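Local coordinates for DNA helicase assembly protein (Enterobacteria phage T4, PDB 1C1K), which loads the replicative helicase onto single-stranded DNA covered by its binding protein at the phage replication fork, and coordinates leading- and lagging-strand synthesis, at residues A[119-123]-A[146-150]; A[158-162]-A[189-194]; A[113-117]-A[204-208]; A[1-5]-A[193-199]. One frame throughout, in Å; residues are numbered along the deposited sequence.

Contact 1: residues A[119-123]-A[146-150]; sequences NIYYF and YIFKL
Phe123 and Leu150 meet ring to methyl, and following Phe123 outward from its backbone explains most of the contact. CB points at helix 146-152, and with CG anti to the backbone N (chi1 169°) the ring continues in that direction. The ring then slides beneath Leu150: CD2 of the leucine stands 4.0 Å from the centroid of the Phe123 ring and almost on its normal, a centred CH-pi contact. The other methyl, Leu150 CD1, lies 4.1 Å from Phe123 CD2. Farther out, Phe123 CE2 comes within 3.6 Å of Tyr146 CD2, and at the tip Phe123 CZ is 3.9 Å from the same carbon. Together CE2 and CZ of Phe123 present its ring edge to the face of Tyr146 in an offset edge-to-face pair, planes 72° apart. One helical turn back, Ile120 CD1 touches Ile147 CD1 at 3.7 Å, while Ile120 CG1 packs on Leu150 CD1. No hydrogen bond joins the segments, so the grip is entirely apolar and aromatic. The axes of the two segments run at 123° to each other, 11.6 Å apart, leaving room for these side chains. Leu164 of helix 158-168 packs against both isoleucines, and Ile135 from the intervening loop rests on Ile120 and Tyr146.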
loop_
_atom_site.group_PDB
_atom_site.type_symbol
_atom_site.label_atom_id
_atom_site.label_comp_id
_atom_site.label_asym_id
_atom_site.label_seq_id
_atom_site.Cartn_x
_atom_site.Cartn_y
_atom_site.Cartn_z
ATOM N N ASN A 119 -0.380 -7.811 -18.002
ATOM C CA ASN A 119 -1.736 -7.321 -18.181
ATOM C C ASN A 119 -1.759 -5.851 -18.596
ATOM O O ASN A 119 -2.620 -5.437 -19.376
ATOM C CB ASN A 119 -2.548 -7.537 -16.903
ATOM C CG ASN A 119 -2.912 -8.994 -16.692
ATOM O OD1 ASN A 119 -3.295 -9.405 -15.598
ATOM N ND2 ASN A 119 -2.790 -9.785 -17.747
ATOM N N ILE A 120 -0.822 -5.060 -18.084
ATOM C CA ILE A 120 -0.777 -3.646 -18.454
ATOM C C ILE A 120 -0.413 -3.548 -19.929
ATOM O O ILE A 120 -0.985 -2.739 -20.663
ATOM C CB ILE A 120 0.282 -2.860 -17.646
ATOM C CG1 ILE A 120 -0.112 -2.809 -16.168
ATOM C CG2 ILE A 120 0.401 -1.433 -18.191
ATOM C CD1 ILE A 120 1.029 -2.398 -15.269
ATOM N N TYR A 121 0.535 -4.380 -20.355
ATOM C CA TYR A 121 0.977 -4.387 -21.744
ATOM C C TYR A 121 -0.152 -4.757 -22.709
ATOM O O TYR A 121 -0.403 -4.047 -23.678
ATOM C CB TYR A 121 2.147 -5.356 -21.925
ATOM C CG TYR A 121 2.604 -5.485 -23.363
ATOM C CD1 TYR A 121 3.554 -4.612 -23.899
ATOM C CD2 TYR A 121 2.074 -6.473 -24.195
ATOM C CE1 TYR A 121 3.964 -4.722 -25.232
ATOM C CE2 TYR A 121 2.476 -6.592 -25.527
ATOM C CZ TYR A 121 3.420 -5.717 -26.037
ATOM O OH TYR A 121 3.822 -5.847 -27.355
ATOM N N TYR A 122 -0.840 -5.860 -22.446
ATOM C CA TYR A 122 -1.920 -6.276 -23.327
ATOM C C TYR A 122 -3.067 -5.271 -23.318
ATOM O O TYR A 122 -3.743 -5.085 -24.332
ATOM C CB TYR A 122 -2.395 -7.682 -22.941
ATOM C CG TYR A 122 -1.335 -8.727 -23.217
ATOM C CD1 TYR A 122 -0.865 -9.559 -22.205
ATOM C CD2 TYR A 122 -0.755 -8.837 -24.481
ATOM C CE1 TYR A 122 0.162 -10.470 -22.442
ATOM C CE2 TYR A 122 0.272 -9.744 -24.730
ATOM C CZ TYR A 122 0.726 -10.556 -23.704
ATOM O OH TYR A 122 1.752 -11.442 -23.941
ATOM N N PHE A 123 -3.273 -4.605 -22.188
ATOM C CA PHE A 123 -4.329 -3.599 -22.098
ATOM C C PHE A 123 -3.943 -2.416 -22.990
ATOM O O PHE A 123 -4.794 -1.800 -23.640
ATOM C CB PHE A 123 -4.487 -3.110 -20.655
ATOM C CG PHE A 123 -5.374 -1.902 -20.521
ATOM C CD1 PHE A 123 -6.758 -2.039 -20.453
ATOM C CD2 PHE A 123 -4.827 -0.621 -20.466
ATOM C CE1 PHE A 123 -7.579 -0.922 -20.334
ATOM C CE2 PHE A 123 -5.642 0.499 -20.348
ATOM C CZ PHE A 123 -7.019 0.349 -20.282
ATOM N N TYR A 146 -4.111 6.025 -17.606
ATOM C CA TYR A 146 -4.516 4.638 -17.732
ATOM C C TYR A 146 -3.989 3.840 -16.544
ATOM O O TYR A 146 -4.712 3.024 -15.970
ATOM C CB TYR A 146 -3.977 4.045 -19.031
ATOM C CG TYR A 146 -4.786 4.407 -20.255
ATOM C CD1 TYR A 146 -4.182 5.022 -21.351
ATOM C CD2 TYR A 146 -6.148 4.104 -20.331
ATOM C CE1 TYR A 146 -4.916 5.323 -22.502
ATOM C CE2 TYR A 146 -6.890 4.400 -21.473
ATOM C CZ TYR A 146 -6.264 5.008 -22.552
ATOM O OH TYR A 146 -6.987 5.296 -23.686
ATOM N N ILE A 147 -2.738 4.081 -16.153
ATOM C CA ILE A 147 -2.180 3.323 -15.040
ATOM C C ILE A 147 -2.957 3.556 -13.745
ATOM O O ILE A 147 -3.169 2.617 -12.968
ATOM C CB ILE A 147 -0.654 3.612 -14.856
ATOM C CG1 ILE A 147 -0.018 2.490 -14.024
ATOM C CG2 ILE A 147 -0.427 4.983 -14.219
ATOM C CD1 ILE A 147 -0.045 1.120 -14.698
ATOM N N PHE A 148 -3.396 4.787 -13.502
ATOM C CA PHE A 148 -4.177 5.049 -12.299
ATOM C C PHE A 148 -5.527 4.346 -12.414
ATOM O O PHE A 148 -6.025 3.776 -11.449
ATOM C CB PHE A 148 -4.400 6.550 -12.108
ATOM C CG PHE A 148 -5.264 6.889 -10.914
ATOM C CD1 PHE A 148 -5.103 6.216 -9.704
ATOM C CD2 PHE A 148 -6.241 7.876 -11.002
ATOM C CE1 PHE A 148 -5.902 6.523 -8.604
ATOM C CE2 PHE A 148 -7.045 8.188 -9.906
ATOM C CZ PHE A 148 -6.872 7.507 -8.704
ATOM N N LYS A 149 -6.119 4.384 -13.608
ATOM C CA LYS A 149 -7.414 3.748 -13.838
ATOM C C LYS A 149 -7.329 2.251 -13.587
ATOM O O LYS A 149 -8.274 1.650 -13.069
ATOM C CB LYS A 149 -7.891 4.000 -15.276
ATOM C CG LYS A 149 -8.551 5.349 -15.487
ATOM C CD LYS A 149 -8.911 5.569 -16.949
ATOM C CE LYS A 149 -9.370 6.995 -17.210
ATOM N NZ LYS A 149 -10.431 7.432 -16.273
ATOM N N LEU A 150 -6.203 1.649 -13.954
ATOM C CA LEU A 150 -6.016 0.218 -13.757
ATOM C C LEU A 150 -5.944 -0.094 -12.265
ATOM O O LEU A 150 -6.433 -1.130 -11.807
ATOM C CB LEU A 150 -4.749 -0.256 -14.469
ATOM C CG LEU A 150 -4.855 -0.263 -16.002
ATOM C CD1 LEU A 150 -3.503 -0.599 -16.620
ATOM C CD2 LEU A 150 -5.917 -1.270 -16.434
#

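Contact 2: residues A[158-162]-A[189-194]; sequences FETFI and KLKAYR
Leu190 drives its CD2 methyl between two phenylalanine rings of helix 158-168, lying 3.5 Å from CD2 of Phe158 and 3.7 Å from CD1 of Phe161. The setting is a nearly perpendicular helix crossing in the core of a predominantly alpha-helical fold: the segment axes are inclined at 80° and pass 10.3 Å apart. Leu190 CD1 extends the contact along the Phe161 ring, reaching CE1 at 3.8 Å. The side chains of Phe158 and Phe161 each cross that of Leu190 at about a right angle.

Ile162 fills the next position along the crossing. Its CG1 lies beside the backbone N, and the chain runs on to put CD1 3.5 Å from CD2 of Tyr193 and 3.7 Å from the carbonyl O of Leu190. The CG2 branch instead rests on the aliphatic stem of Arg194, whose guanidinium turns away to form salt bridges with Asp165 and Asp172. Phe158 also packs on Val80 of helix 68-81 and Leu151 of helix 146-152; Val80 touches Tyr193 as well.

Amid this apolar packing sits one polar pair. Glu159 bends at chi2 (83°), which swings its carboxylate to the edge of the Tyr193 ring, the two planes standing 87° apart. Tyr102 OH also bonds to Glu159 OE2, so two phenols grip one buried oxygen, an arrangement that would probably stabilise its negative charge. Tyr193 OH donates to the anti lone pair of Glu159 OE2 across 2.6 Å.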
loop_
_atom_site.group_PDB
_atom_site.type_symbol
_atom_site.label_atom_id
_atom_site.label_comp_id
_atom_site.label_asym_id
_atom_site.label_seq_id
_atom_site.Cartn_x
_atom_site.Cartn_y
_atom_site.Cartn_z
ATOM N N PHE A 158 -1.353 -2.195 -5.359
ATOM C CA PHE A 158 -0.675 -1.001 -4.877
ATOM C C PHE A 158 0.827 -1.241 -4.953
ATOM O O PHE A 158 1.589 -0.337 -5.283
ATOM C CB PHE A 158 -1.062 -0.710 -3.422
ATOM C CG PHE A 158 -2.222 0.233 -3.278
ATOM C CD1 PHE A 158 -3.525 -0.216 -3.456
ATOM C CD2 PHE A 158 -2.014 1.568 -2.953
ATOM C CE1 PHE A 158 -4.604 0.648 -3.310
ATOM C CE2 PHE A 158 -3.085 2.440 -2.806
ATOM C CZ PHE A 158 -4.383 1.979 -2.985
ATOM N N GLU A 159 1.259 -2.463 -4.648
ATOM C CA GLU A 159 2.683 -2.775 -4.687
ATOM C C GLU A 159 3.216 -2.632 -6.112
ATOM O O GLU A 159 4.323 -2.132 -6.318
ATOM C CB GLU A 159 2.944 -4.190 -4.149
ATOM C CG GLU A 159 2.673 -4.348 -2.648
ATOM C CD GLU A 159 1.208 -4.584 -2.341
ATOM O OE1 GLU A 159 0.430 -4.826 -3.287
ATOM O OE2 GLU A 159 0.826 -4.531 -1.156
ATOM N N THR A 160 2.429 -3.068 -7.094
ATOM C CA THR A 160 2.839 -2.955 -8.487
ATOM C C THR A 160 2.931 -1.482 -8.867
ATOM O O THR A 160 3.905 -1.057 -9.484
ATOM C CB THR A 160 1.843 -3.661 -9.428
ATOM O OG1 THR A 160 2.063 -5.074 -9.367
ATOM C CG2 THR A 160 2.030 -3.185 -10.872
ATOM N N PHE A 161 1.927 -0.703 -8.484
ATOM C CA PHE A 161 1.925 0.725 -8.791
ATOM C C PHE A 161 3.173 1.387 -8.205
ATOM O O PHE A 161 3.855 2.172 -8.876
ATOM C CB PHE A 161 0.669 1.389 -8.214
ATOM C CG PHE A 161 0.331 2.712 -8.853
ATOM C CD1 PHE A 161 0.957 3.886 -8.435
ATOM C CD2 PHE A 161 -0.618 2.785 -9.876
ATOM C CE1 PHE A 161 0.645 5.115 -9.024
ATOM C CE2 PHE A 161 -0.939 4.010 -10.474
ATOM C CZ PHE A 161 -0.304 5.176 -10.045
ATOM N N ILE A 162 3.492 1.062 -6.956
ATOM C CA ILE A 162 4.652 1.661 -6.318
ATOM C C ILE A 162 5.954 1.129 -6.906
ATOM O O ILE A 162 6.949 1.845 -6.975
ATOM C CB ILE A 162 4.596 1.465 -4.785
ATOM C CG1 ILE A 162 3.409 2.257 -4.224
ATOM C CG2 ILE A 162 5.883 1.964 -4.132
ATOM C CD1 ILE A 162 2.994 1.856 -2.821
ATOM N N LYS A 189 -2.448 7.489 0.151
ATOM C CA LYS A 189 -2.127 6.111 0.524
ATOM C C LYS A 189 -0.886 5.620 -0.209
ATOM O O LYS A 189 -0.040 4.946 0.370
ATOM C CB LYS A 189 -3.296 5.170 0.210
ATOM C CG LYS A 189 -4.653 5.658 0.691
ATOM C CD LYS A 189 -4.864 5.360 2.168
ATOM C CE LYS A 189 -6.337 5.436 2.538
ATOM N NZ LYS A 189 -7.193 5.252 1.332
ATOM N N LEU A 190 -0.781 5.953 -1.490
ATOM C CA LEU A 190 0.365 5.527 -2.280
ATOM C C LEU A 190 1.679 6.056 -1.706
ATOM O O LEU A 190 2.651 5.316 -1.554
ATOM C CB LEU A 190 0.199 5.988 -3.731
ATOM C CG LEU A 190 -0.816 5.178 -4.542
ATOM C CD1 LEU A 190 -1.199 5.954 -5.798
ATOM C CD2 LEU A 190 -0.219 3.830 -4.917
ATOM N N LYS A 191 1.711 7.342 -1.381
ATOM C CA LYS A 191 2.922 7.922 -0.827
ATOM C C LYS A 191 3.221 7.363 0.561
ATOM O O LYS A 191 4.376 7.117 0.900
ATOM C CB LYS A 191 2.804 9.443 -0.784
ATOM C CG LYS A 191 2.807 10.077 -2.174
ATOM C CD LYS A 191 3.196 11.555 -2.113
ATOM C CE LYS A 191 2.068 12.407 -1.553
ATOM N NZ LYS A 191 0.838 12.348 -2.387
ATOM N N ALA A 192 2.178 7.155 1.360
ATOM C CA ALA A 192 2.372 6.619 2.704
ATOM C C ALA A 192 2.961 5.209 2.635
ATOM O O ALA A 192 3.921 4.893 3.340
ATOM C CB ALA A 192 1.049 6.607 3.460
ATOM N N TYR A 193 2.387 4.365 1.778
ATOM C CA TYR A 193 2.861 2.992 1.621
ATOM C C TYR A 193 4.274 2.989 1.030
ATOM O O TYR A 193 5.112 2.170 1.394
ATOM C CB TYR A 193 1.898 2.221 0.717
ATOM C CG TYR A 193 2.011 0.701 0.755
ATOM C CD1 TYR A 193 2.652 0.034 1.813
ATOM C CD2 TYR A 193 1.468 -0.070 -0.270
ATOM C CE1 TYR A 193 2.745 -1.359 1.835
ATOM C CE2 TYR A 193 1.556 -1.461 -0.256
ATOM C CZ TYR A 193 2.193 -2.098 0.793
ATOM O OH TYR A 193 2.284 -3.474 0.784
ATOM N N ARG A 194 4.539 3.923 0.126
ATOM C CA ARG A 194 5.858 4.012 -0.486
ATOM C C ARG A 194 6.940 4.259 0.573
ATOM O O ARG A 194 8.067 3.792 0.439
ATOM C CB ARG A 194 5.865 5.128 -1.547
ATOM C CG ARG A 194 7.202 5.336 -2.258
ATOM C CD ARG A 194 7.069 6.304 -3.445
ATOM N NE ARG A 194 6.750 7.667 -3.023
ATOM C CZ ARG A 194 6.675 8.717 -3.842
ATOM N NH1 ARG A 194 6.896 8.576 -5.147
ATOM N NH2 ARG A 194 6.379 9.915 -3.354
#

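Contact 3: residues A[113-117]-A[204-208]; sequences FEEDI and AKNVF
Segments 113-117 and 204-208 run in broadly the same direction, their axes 10.7 Å apart and inclined at -48°, with the CA atoms of Ile117 and Phe208 6.8 Å from each other. Val207 is the central side chain. Its CG1, anti to the backbone N (chi1 175°), projects across the gap and is met by two residues of helix 109-126: CG of Glu114 at 3.7 Å and CD2 of Phe113 at 3.9 Å. Glu114 crosses the valine at about a right angle and touches CG1 with both CG and OE2.

Phe113 approaches edge first. Its CE2 lies 3.6 Å from the carbonyl O of Ala204, which sits near the ring plane and also accepts the helical bond from Phe208 N. One face of the Phe113 ring is taken up by its own neighbour Ile117, whose CD1 stands over the ring centre, so the two side chains form a single packed unit. Ile117 meets the other helix with the same arm: CG1 is 3.9 Å from CD1 of Phe208, and CD1 is 3.8 Å from the CA of Phe208. The side chains cross obliquely, and the Phe208 side chain also meets Phe167 and Leu164 of helix 158-168.

No hydrogen bond links the segments. The i, i+4 pairs Phe113 with Ile117 and Ala204 with Phe208 form part of the interface, with Val207 set against Phe113 and Glu114. Together with the -48° angle, this is consistent with ridges-into-grooves packing, here joining the C-terminal helix 201-216 to helix 109-126.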
loop_
_atom_site.group_PDB
_atom_site.type_symbol
_atom_site.label_atom_id
_atom_site.label_comp_id
_atom_site.label_asym_id
_atom_site.label_seq_id
_atom_site.Cartn_x
_atom_site.Cartn_y
_atom_site.Cartn_z
ATOM N N PHE A 113 3.884 -8.946 -9.722
ATOM C CA PHE A 113 4.379 -7.772 -10.446
ATOM C C PHE A 113 4.467 -8.143 -11.933
ATOM O O PHE A 113 3.989 -7.413 -12.802
ATOM C CB PHE A 113 5.764 -7.378 -9.900
ATOM C CG PHE A 113 6.338 -6.120 -10.501
ATOM C CD1 PHE A 113 5.535 -5.014 -10.771
ATOM C CD2 PHE A 113 7.702 -6.032 -10.764
ATOM C CE1 PHE A 113 6.087 -3.832 -11.293
ATOM C CE2 PHE A 113 8.264 -4.852 -11.288
ATOM C CZ PHE A 113 7.455 -3.758 -11.548
ATOM N N GLU A 114 5.061 -9.298 -12.214
ATOM C CA GLU A 114 5.195 -9.761 -13.589
ATOM C C GLU A 114 3.817 -9.933 -14.230
ATOM O O GLU A 114 3.588 -9.525 -15.371
ATOM C CB GLU A 114 5.984 -11.077 -13.614
ATOM C CG GLU A 114 7.497 -10.849 -13.558
ATOM C CD GLU A 114 8.292 -12.042 -13.052
ATOM O OE1 GLU A 114 7.746 -13.158 -12.988
ATOM O OE2 GLU A 114 9.480 -11.857 -12.720
ATOM N N GLU A 115 2.893 -10.535 -13.496
ATOM C CA GLU A 115 1.538 -10.739 -13.998
ATOM C C GLU A 115 0.906 -9.393 -14.363
ATOM O O GLU A 115 0.351 -9.219 -15.456
ATOM C CB GLU A 115 0.691 -11.434 -12.928
ATOM C CG GLU A 115 -0.753 -11.669 -13.319
ATOM C CD GLU A 115 -1.578 -12.225 -12.174
ATOM O OE1 GLU A 115 -1.055 -12.315 -11.041
ATOM O OE2 GLU A 115 -2.752 -12.573 -12.410
ATOM N N ASP A 116 1.001 -8.440 -13.440
ATOM C CA ASP A 116 0.435 -7.113 -13.650
ATOM C C ASP A 116 1.058 -6.420 -14.861
ATOM O O ASP A 116 0.345 -5.798 -15.647
ATOM C CB ASP A 116 0.621 -6.257 -12.394
ATOM C CG ASP A 116 -0.323 -6.659 -11.271
ATOM O OD1 ASP A 116 -0.186 -6.110 -10.155
ATOM O OD2 ASP A 116 -1.206 -7.518 -11.499
ATOM N N ILE A 117 2.376 -6.534 -15.018
ATOM C CA ILE A 117 3.052 -5.911 -16.154
ATOM C C ILE A 117 2.500 -6.469 -17.464
ATOM O O ILE A 117 2.175 -5.713 -18.376
ATOM C CB ILE A 117 4.579 -6.136 -16.096
ATOM C CG1 ILE A 117 5.183 -5.313 -14.951
ATOM C CG2 ILE A 117 5.228 -5.715 -17.407
ATOM C CD1 ILE A 117 6.528 -5.822 -14.478
ATOM N N ALA A 204 13.525 -3.624 -10.001
ATOM C CA ALA A 204 12.140 -3.519 -10.461
ATOM C C ALA A 204 12.145 -3.163 -11.949
ATOM O O ALA A 204 11.358 -3.699 -12.733
ATOM C CB ALA A 204 11.404 -2.448 -9.662
ATOM N N LYS A 205 13.046 -2.263 -12.336
ATOM C CA LYS A 205 13.178 -1.850 -13.733
ATOM C C LYS A 205 13.567 -3.037 -14.617
ATOM O O LYS A 205 12.993 -3.229 -15.691
ATOM C CB LYS A 205 14.243 -0.760 -13.863
ATOM C CG LYS A 205 14.308 -0.119 -15.241
ATOM C CD LYS A 205 15.326 1.007 -15.254
ATOM C CE LYS A 205 15.266 1.804 -16.549
ATOM N NZ LYS A 205 15.763 1.010 -17.705
ATOM N N ASN A 206 14.546 -3.823 -14.164
ATOM C CA ASN A 206 15.012 -4.996 -14.905
ATOM C C ASN A 206 13.857 -5.961 -15.152
ATOM O O ASN A 206 13.676 -6.460 -16.263
ATOM C CB ASN A 206 16.112 -5.728 -14.129
ATOM C CG ASN A 206 17.421 -4.949 -14.074
ATOM O OD1 ASN A 206 17.601 -3.957 -14.778
ATOM N ND2 ASN A 206 18.339 -5.403 -13.234
ATOM N N VAL A 207 13.074 -6.226 -14.109
ATOM C CA VAL A 207 11.934 -7.131 -14.229
ATOM C C VAL A 207 10.940 -6.577 -15.249
ATOM O O VAL A 207 10.421 -7.313 -16.089
ATOM C CB VAL A 207 11.229 -7.322 -12.867
ATOM C CG1 VAL A 207 9.969 -8.158 -13.037
ATOM C CG2 VAL A 207 12.179 -8.001 -11.882
ATOM N N PHE A 208 10.688 -5.275 -15.177
ATOM C CA PHE A 208 9.771 -4.615 -16.097
ATOM C C PHE A 208 10.223 -4.792 -17.557
ATOM O O PHE A 208 9.450 -5.212 -18.413
ATOM C CB PHE A 208 9.690 -3.127 -15.746
ATOM C CG PHE A 208 8.745 -2.347 -16.606
ATOM C CD1 PHE A 208 7.375 -2.372 -16.363
ATOM C CD2 PHE A 208 9.231 -1.557 -17.645
ATOM C CE1 PHE A 208 6.500 -1.619 -17.142
ATOM C CE2 PHE A 208 8.370 -0.801 -18.432
ATOM C CZ PHE A 208 7.001 -0.829 -18.181
#

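Contact 4: residues A[1-5]-A[193-199]; sequences MIKLR and YRKILNI
Lys3 and Asn198 form the hydrogen-bonded pair of a two-stranded antiparallel sheet that joins the chain's N-terminal strand 2-4 to strand 197-199. Lys3 N donates to Asn198 O at 3.0 Å, and Asn198 N returns a straighter bond to Lys3 O at 2.6 Å, with an N-H...O angle of 164°. Past the strand end, Arg5 N also bonds to Ile196 O, just before strand 197-199, the modelled 2.5 Å being doubtfully short. Extended from CG to NE, the Arg5 side chain wraps back over this junction, where NH1 makes a weak bond to Leu197 O, bent to 118° at the hydrogen. One guanidinium face lies over the backbone of Asn198.

On the face opposite the Lys3 and Asn198 side chains, the non-hydrogen-bonded pairs Ile2-Ile199 and Leu4-Leu197 place their side chains side by side. Ile2 CG1 meets Ile199 CG1 at 3.8 Å, while Ile2 CD1 reaches diagonally to Leu197 CD2. Beneath this layer, Ile162 and Leu163 of helix 158-168 and Ile109 of helix 109-126 supply apolar backing. Leu4 CD1 approaches Tyr193 CE1 to 3.5 Å. Leu4 CD1 is modelled 3.3 Å from Leu197 CD2, tighter than usual van der Waals contact.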
loop_
_atom_site.group_PDB
_atom_site.type_symbol
_atom_site.label_atom_id
_atom_site.label_comp_id
_atom_site.label_asym_id
_atom_site.label_seq_id
_atom_site.Cartn_x
_atom_site.Cartn_y
_atom_site.Cartn_z
ATOM N N MET A 1 13.967 -7.475 -4.214
ATOM C CA MET A 1 13.420 -6.331 -4.998
ATOM C C MET A 1 12.554 -5.422 -4.134
ATOM O O MET A 1 12.582 -4.201 -4.276
ATOM C CB MET A 1 12.589 -6.852 -6.175
ATOM C CG MET A 1 11.924 -5.762 -7.009
ATOM S SD MET A 1 10.931 -6.419 -8.385
ATOM C CE MET A 1 9.529 -7.105 -7.503
ATOM N N ILE A 2 11.791 -6.019 -3.227
ATOM C CA ILE A 2 10.909 -5.232 -2.387
ATOM C C ILE A 2 10.701 -5.866 -1.021
ATOM O O ILE A 2 10.444 -7.061 -0.906
ATOM C CB ILE A 2 9.537 -5.030 -3.093
ATOM C CG1 ILE A 2 8.584 -4.242 -2.193
ATOM C CG2 ILE A 2 8.943 -6.382 -3.480
ATOM C CD1 ILE A 2 7.314 -3.778 -2.901
ATOM N N LYS A 3 10.816 -5.044 0.013
ATOM C CA LYS A 3 10.643 -5.491 1.387
ATOM C C LYS A 3 9.930 -4.405 2.173
ATOM O O LYS A 3 10.180 -3.218 1.973
ATOM C CB LYS A 3 12.003 -5.762 2.032
ATOM C CG LYS A 3 12.292 -7.223 2.271
ATOM C CD LYS A 3 11.774 -7.664 3.632
ATOM C CE LYS A 3 12.905 -8.173 4.514
ATOM N NZ LYS A 3 13.048 -7.362 5.761
ATOM N N LEU A 4 9.033 -4.819 3.056
ATOM C CA LEU A 4 8.294 -3.881 3.886
ATOM C C LEU A 4 9.163 -3.505 5.076
ATOM O O LEU A 4 9.756 -4.377 5.718
ATOM C CB LEU A 4 7.010 -4.529 4.407
ATOM C CG LEU A 4 5.723 -4.404 3.601
ATOM C CD1 LEU A 4 5.381 -2.935 3.417
ATOM C CD2 LEU A 4 5.890 -5.110 2.261
ATOM N N ARG A 5 9.258 -2.213 5.359
ATOM C CA ARG A 5 10.020 -1.765 6.512
ATOM C C ARG A 5 9.124 -2.139 7.689
ATOM O O ARG A 5 7.898 -2.050 7.597
ATOM C CB ARG A 5 10.246 -0.252 6.449
ATOM C CG ARG A 5 11.155 0.167 5.303
ATOM C CD ARG A 5 11.412 1.661 5.289
ATOM N NE ARG A 5 12.410 2.010 4.281
ATOM C CZ ARG A 5 12.118 2.375 3.036
ATOM N NH1 ARG A 5 10.855 2.442 2.639
ATOM N NH2 ARG A 5 13.091 2.667 2.181
ATOM N N TYR A 193 2.387 4.365 1.778
ATOM C CA TYR A 193 2.861 2.992 1.621
ATOM C C TYR A 193 4.274 2.989 1.030
ATOM O O TYR A 193 5.112 2.170 1.394
ATOM C CB TYR A 193 1.898 2.221 0.717
ATOM C CG TYR A 193 2.011 0.701 0.755
ATOM C CD1 TYR A 193 2.652 0.034 1.813
ATOM C CD2 TYR A 193 1.468 -0.070 -0.270
ATOM C CE1 TYR A 193 2.745 -1.359 1.835
ATOM C CE2 TYR A 193 1.556 -1.461 -0.256
ATOM C CZ TYR A 193 2.193 -2.098 0.793
ATOM O OH TYR A 193 2.284 -3.474 0.784
ATOM N N ARG A 194 4.539 3.923 0.126
ATOM C CA ARG A 194 5.858 4.012 -0.486
ATOM C C ARG A 194 6.940 4.259 0.573
ATOM O O ARG A 194 8.067 3.792 0.439
ATOM C CB ARG A 194 5.865 5.128 -1.547
ATOM C CG ARG A 194 7.202 5.336 -2.258
ATOM C CD ARG A 194 7.069 6.304 -3.445
ATOM N NE ARG A 194 6.750 7.667 -3.023
ATOM C CZ ARG A 194 6.675 8.717 -3.842
ATOM N NH1 ARG A 194 6.896 8.576 -5.147
ATOM N NH2 ARG A 194 6.379 9.915 -3.354
ATOM N N LYS A 195 6.591 4.988 1.630
ATOM C CA LYS A 195 7.545 5.281 2.700
ATOM C C LYS A 195 7.983 4.033 3.466
ATOM O O LYS A 195 9.129 3.938 3.911
ATOM C CB LYS A 195 6.944 6.289 3.682
ATOM C CG LYS A 195 6.893 7.711 3.139
ATOM C CD LYS A 195 6.427 8.702 4.188
ATOM C CE LYS A 195 6.468 10.123 3.635
ATOM N NZ LYS A 195 7.192 11.056 4.544
ATOM N N ILE A 196 7.076 3.075 3.627
ATOM C CA ILE A 196 7.432 1.865 4.359
ATOM C C ILE A 196 7.935 0.738 3.456
ATOM O O ILE A 196 8.375 -0.301 3.940
ATOM C CB ILE A 196 6.249 1.352 5.216
ATOM C CG1 ILE A 196 4.989 1.229 4.376
ATOM C CG2 ILE A 196 5.999 2.309 6.376
ATOM C CD1 ILE A 196 3.828 0.590 5.130
ATOM N N LEU A 197 7.883 0.942 2.144
ATOM C CA LEU A 197 8.361 -0.078 1.218
ATOM C C LEU A 197 9.804 0.200 0.832
ATOM O O LEU A 197 10.139 1.307 0.422
ATOM C CB LEU A 197 7.496 -0.114 -0.045
ATOM C CG LEU A 197 6.133 -0.803 0.039
ATOM C CD1 LEU A 197 5.381 -0.584 -1.265
ATOM C CD2 LEU A 197 6.313 -2.291 0.314
ATOM N N ASN A 198 10.653 -0.813 0.975
ATOM C CA ASN A 198 12.064 -0.709 0.627
ATOM C C ASN A 198 12.178 -1.350 -0.748
ATOM O O ASN A 198 12.162 -2.575 -0.880
ATOM C CB ASN A 198 12.912 -1.475 1.641
ATOM C CG ASN A 198 14.390 -1.215 1.481
ATOM O OD1 ASN A 198 15.186 -1.548 2.357
ATOM N ND2 ASN A 198 14.770 -0.617 0.360
ATOM N N ILE A 199 12.290 -0.515 -1.773
ATOM C CA ILE A 199 12.348 -1.010 -3.141
ATOM C C ILE A 199 13.651 -0.723 -3.862
ATOM O O ILE A 199 14.172 0.391 -3.811
ATOM C CB ILE A 199 11.193 -0.402 -3.977
ATOM C CG1 ILE A 199 9.847 -0.919 -3.456
ATOM C CG2 ILE A 199 11.384 -0.716 -5.465
ATOM C CD1 ILE A 199 8.660 -0.094 -3.916
#

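How the contacts relate
Helix 158-168 ties the set together. In contact 2 its Phe161 CE2 lies 3.6 Å from Ile147 O of contact 1, Thr160 OG1 probably hydrogen-bonds to Asp116 OD1 of the 113-117 segment at 2.6 Å, and Ile162 CG2 touches Ile199 CD1 of contact 4 at 3.5 Å. Contacts 2 and 4 share Tyr193 and Arg194, their centres about 9 Å apart. Contacts 1 and 3 use successive parts of helix 109-126. Contact 3 meets contact 4 at Met1, whose SD is 3.8 Å from Ala204 CA; the Met1 side chain is also about 5 Å from a bound iridium ion. Contacts 1 and 4 do not touch, their nearest atoms being about 12 Å apart.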